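Local structure of GCN5-related N-acetyltransferase (Brucella melitensis biovar Abortus, 4J3G) at residues 88-92 and 127-131. The protein probably transfers an acetyl group from acetyl-coenzyme A to an amine, perhaps the N-terminal alanine of a ribosomal protein, as a member of the GNAT family. Residues are numbered along the deposited sequence; the frame is centred on the assembly and turned at random.
Sequences YASYG and LIEEA
A89 and L127 lie at the closest pairing of the two backbones, their CA atoms 7.1 Å apart. Strand 88-92 and helix 127-131 run in broadly the same direction here, 32° from parallel, with their axes 9.5 Å apart at the nearest point. This is a worked example of how an acetyltransferase of the GNAT fold lays a helix against its mixed central sheet: helix 119-133 follows strand 103-110 in the chain and packs on one face of the sheet, here over the neighbouring strand 84-93. No hydrogen bond joins the two segments, and the contact is buried and largely apolar. L127 is the main bridge from the helix. With its CG anti to the backbone N (chi1 -160°), the fork of the side chain is directed at the sheet, and CD2 lies 3.9 Å from the CB of A89 and 3.3 Å from the carbonyl O of S90. The other methyl, CD1, sits beside the ring edge at Y91 CD2. L77 and L106, from the strands flanking 84-93, also touch this leucine. A89 and Y91 point toward the helix, whereas the side chain of S90, between them, leaves by the other face, where its OG is hydrogen-bonded to P75 O and R69 NE. Y91 extends from the strand to the helix, and the CD2-CE2 side of its ring meets L127 and A131, residues one turn apart: L127 CG meets the edge near the ring plane, 3.9 Å from Y91 CD2, and A131 approaches obliquely. The turn spanned is closed by the backbone bond from A131 N to L127 O, 2.9 Å long. Further along the same side of the ring, Y91 CE2 lies 3.7 Å from the CB of A131, and at the tip the phenol OH comes to 3.6 Å from the CA of that alanine.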
ATOM      1  N   TYR A  88       2.527  20.832   7.668  1.00 17.21           N
ATOM      2  CA  TYR A  88       1.629  20.629   6.547  1.00 17.00           C
ATOM      3  C   TYR A  88       0.996  19.227   6.569  1.00 15.81           C
ATOM      4  O   TYR A  88       1.464  18.312   7.253  1.00 16.43           O
ATOM      5  CB  TYR A  88       2.332  20.877   5.201  1.00 16.87           C
ATOM      6  CG  TYR A  88       3.341  19.815   4.756  1.00 17.35           C
ATOM      7  CD1 TYR A  88       4.677  19.869   5.156  1.00 18.44           C
ATOM      8  CD2 TYR A  88       2.969  18.796   3.864  1.00 18.23           C
ATOM      9  CE1 TYR A  88       5.604  18.920   4.699  1.00 18.93           C
ATOM     10  CE2 TYR A  88       3.888  17.838   3.416  1.00 18.28           C
ATOM     11  CZ  TYR A  88       5.210  17.921   3.828  1.00 19.06           C
ATOM     12  OH  TYR A  88       6.143  16.996   3.374  1.00 19.56           O
ATOM     13  N   ALA A  89      -0.056  19.069   5.777  1.00 15.19           N
ATOM     14  CA  ALA A  89      -0.756  17.767   5.698  1.00 15.05           C
ATOM     15  C   ALA A  89      -1.297  17.523   4.317  1.00 13.89           C
ATOM     16  O   ALA A  89      -1.706  18.461   3.591  1.00 14.57           O
ATOM     17  CB  ALA A  89      -1.917  17.681   6.710  1.00 15.48           C
ATOM     18  N   SER A  90      -1.343  16.252   3.946  1.00 13.83           N
ATOM     19  CA  SER A  90      -1.936  15.912   2.688  1.00 13.05           C
ATOM     20  C   SER A  90      -2.461  14.489   2.712  1.00 12.56           C
ATOM     21  O   SER A  90      -2.302  13.757   3.683  1.00 12.23           O
ATOM     22  CB  SER A  90      -0.913  16.106   1.556  1.00 13.05           C
ATOM     23  OG  SER A  90      -1.561  16.081   0.289  1.00 14.35           O
ATOM     24  N   TYR A  91      -3.150  14.127   1.640  1.00 13.38           N
ATOM     25  CA  TYR A  91      -3.491  12.720   1.406  1.00 12.46           C
ATOM     26  C   TYR A  91      -3.400  12.411  -0.054  1.00 13.84           C
ATOM     27  O   TYR A  91      -3.446  13.317  -0.908  1.00 13.98           O
ATOM     28  CB  TYR A  91      -4.836  12.336   1.975  1.00 12.85           C
ATOM     29  CG  TYR A  91      -6.027  12.940   1.348  1.00 12.96           C
ATOM     30  CD1 TYR A  91      -6.491  12.512   0.082  1.00 13.24           C
ATOM     31  CD2 TYR A  91      -6.782  13.878   2.029  1.00 13.45           C
ATOM     32  CE1 TYR A  91      -7.614  13.083  -0.486  1.00 13.67           C
ATOM     33  CE2 TYR A  91      -7.920  14.418   1.466  1.00 13.88           C
ATOM     34  CZ  TYR A  91      -8.331  14.021   0.225  1.00 14.21           C
ATOM     35  OH  TYR A  91      -9.466  14.611  -0.331  1.00 15.65           O
ATOM     36  N   GLY A  92      -3.159  11.122  -0.335  1.00 13.27           N
ATOM     37  CA  GLY A  92      -3.056  10.635  -1.701  1.00 14.12           C
ATOM     38  C   GLY A  92      -3.532   9.193  -1.783  1.00 14.77           C
ATOM     39  O   GLY A  92      -4.125   8.669  -0.851  1.00 12.82           O
ATOM     40  N   LEU A 127      -7.920  18.455   7.417  1.00 19.33           N
ATOM     41  CA  LEU A 127      -7.788  17.532   6.300  1.00 18.76           C
ATOM     42  C   LEU A 127      -8.977  16.569   6.211  1.00 18.06           C
ATOM     43  O   LEU A 127      -9.439  16.246   5.114  1.00 17.73           O
ATOM     44  CB  LEU A 127      -6.507  16.715   6.431  1.00 19.52           C
ATOM     45  CG  LEU A 127      -5.996  16.061   5.133  1.00 19.92           C
ATOM     46  CD1 LEU A 127      -5.710  17.110   4.074  1.00 20.15           C
ATOM     47  CD2 LEU A 127      -4.722  15.269   5.403  1.00 19.77           C
ATOM     48  N   ILE A 128      -9.441  16.062   7.355  1.00 17.31           N
ATOM     49  CA  ILE A 128     -10.602  15.216   7.413  1.00 18.03           C
ATOM     50  C   ILE A 128     -11.819  15.933   6.791  1.00 18.23           C
ATOM     51  O   ILE A 128     -12.589  15.334   6.056  1.00 17.39           O
ATOM     52  CB  ILE A 128     -10.957  14.816   8.885  1.00 18.11           C
ATOM     53  CG1 ILE A 128      -9.959  13.785   9.414  1.00 17.88           C
ATOM     54  CG2 ILE A 128     -12.351  14.266   8.987  1.00 19.71           C
ATOM     55  CD1 ILE A 128     -10.064  13.528  10.922  1.00 17.87           C
ATOM     56  N   GLU A 129     -12.010  17.197   7.116  1.00 19.62           N
ATOM     57  CA  GLU A 129     -13.170  17.914   6.542  1.00 20.94           C
ATOM     58  C   GLU A 129     -13.051  18.044   5.030  1.00 20.94           C
ATOM     59  O   GLU A 129     -14.057  17.906   4.317  1.00 20.93           O
ATOM     60  CB  GLU A 129     -13.325  19.317   7.149  1.00 22.67           C
ATOM     61  CG  GLU A 129     -13.554  19.314   8.658  1.00 25.32           C
ATOM     62  CD  GLU A 129     -14.778  18.517   9.091  1.00 28.71           C
ATOM     63  OE1 GLU A 129     -15.772  18.433   8.316  1.00 29.38           O
ATOM     64  OE2 GLU A 129     -14.736  17.924  10.195  1.00 35.23           O
ATOM     65  N   GLU A 130     -11.844  18.342   4.549  1.00 20.51           N
ATOM     66  CA  GLU A 130     -11.575  18.387   3.084  1.00 22.12           C
ATOM     67  C   GLU A 130     -11.844  17.048   2.428  1.00 20.00           C
ATOM     68  O   GLU A 130     -12.474  16.976   1.373  1.00 20.75           O
ATOM     69  CB  GLU A 130     -10.156  18.786   2.796  1.00 25.41           C
ATOM     70  CG  GLU A 130      -9.870  20.259   2.927  1.00 32.27           C
ATOM     71  CD  GLU A 130     -10.220  21.053   1.672  1.00 36.58           C
ATOM     72  OE1 GLU A 130     -10.794  20.474   0.694  1.00 38.00           O
ATOM     73  OE2 GLU A 130      -9.901  22.259   1.678  1.00 41.81           O
ATOM     74  N   ALA A 131     -11.421  15.970   3.078  1.00 18.57           N
ATOM     75  CA  ALA A 131     -11.678  14.646   2.558  1.00 17.61           C
ATOM     76  C   ALA A 131     -13.174  14.367   2.465  1.00 18.51           C
ATOM     77  O   ALA A 131     -13.657  13.810   1.471  1.00 17.95           O
ATOM     78  CB  ALA A 131     -10.988  13.598   3.438  1.00 17.60           C
TER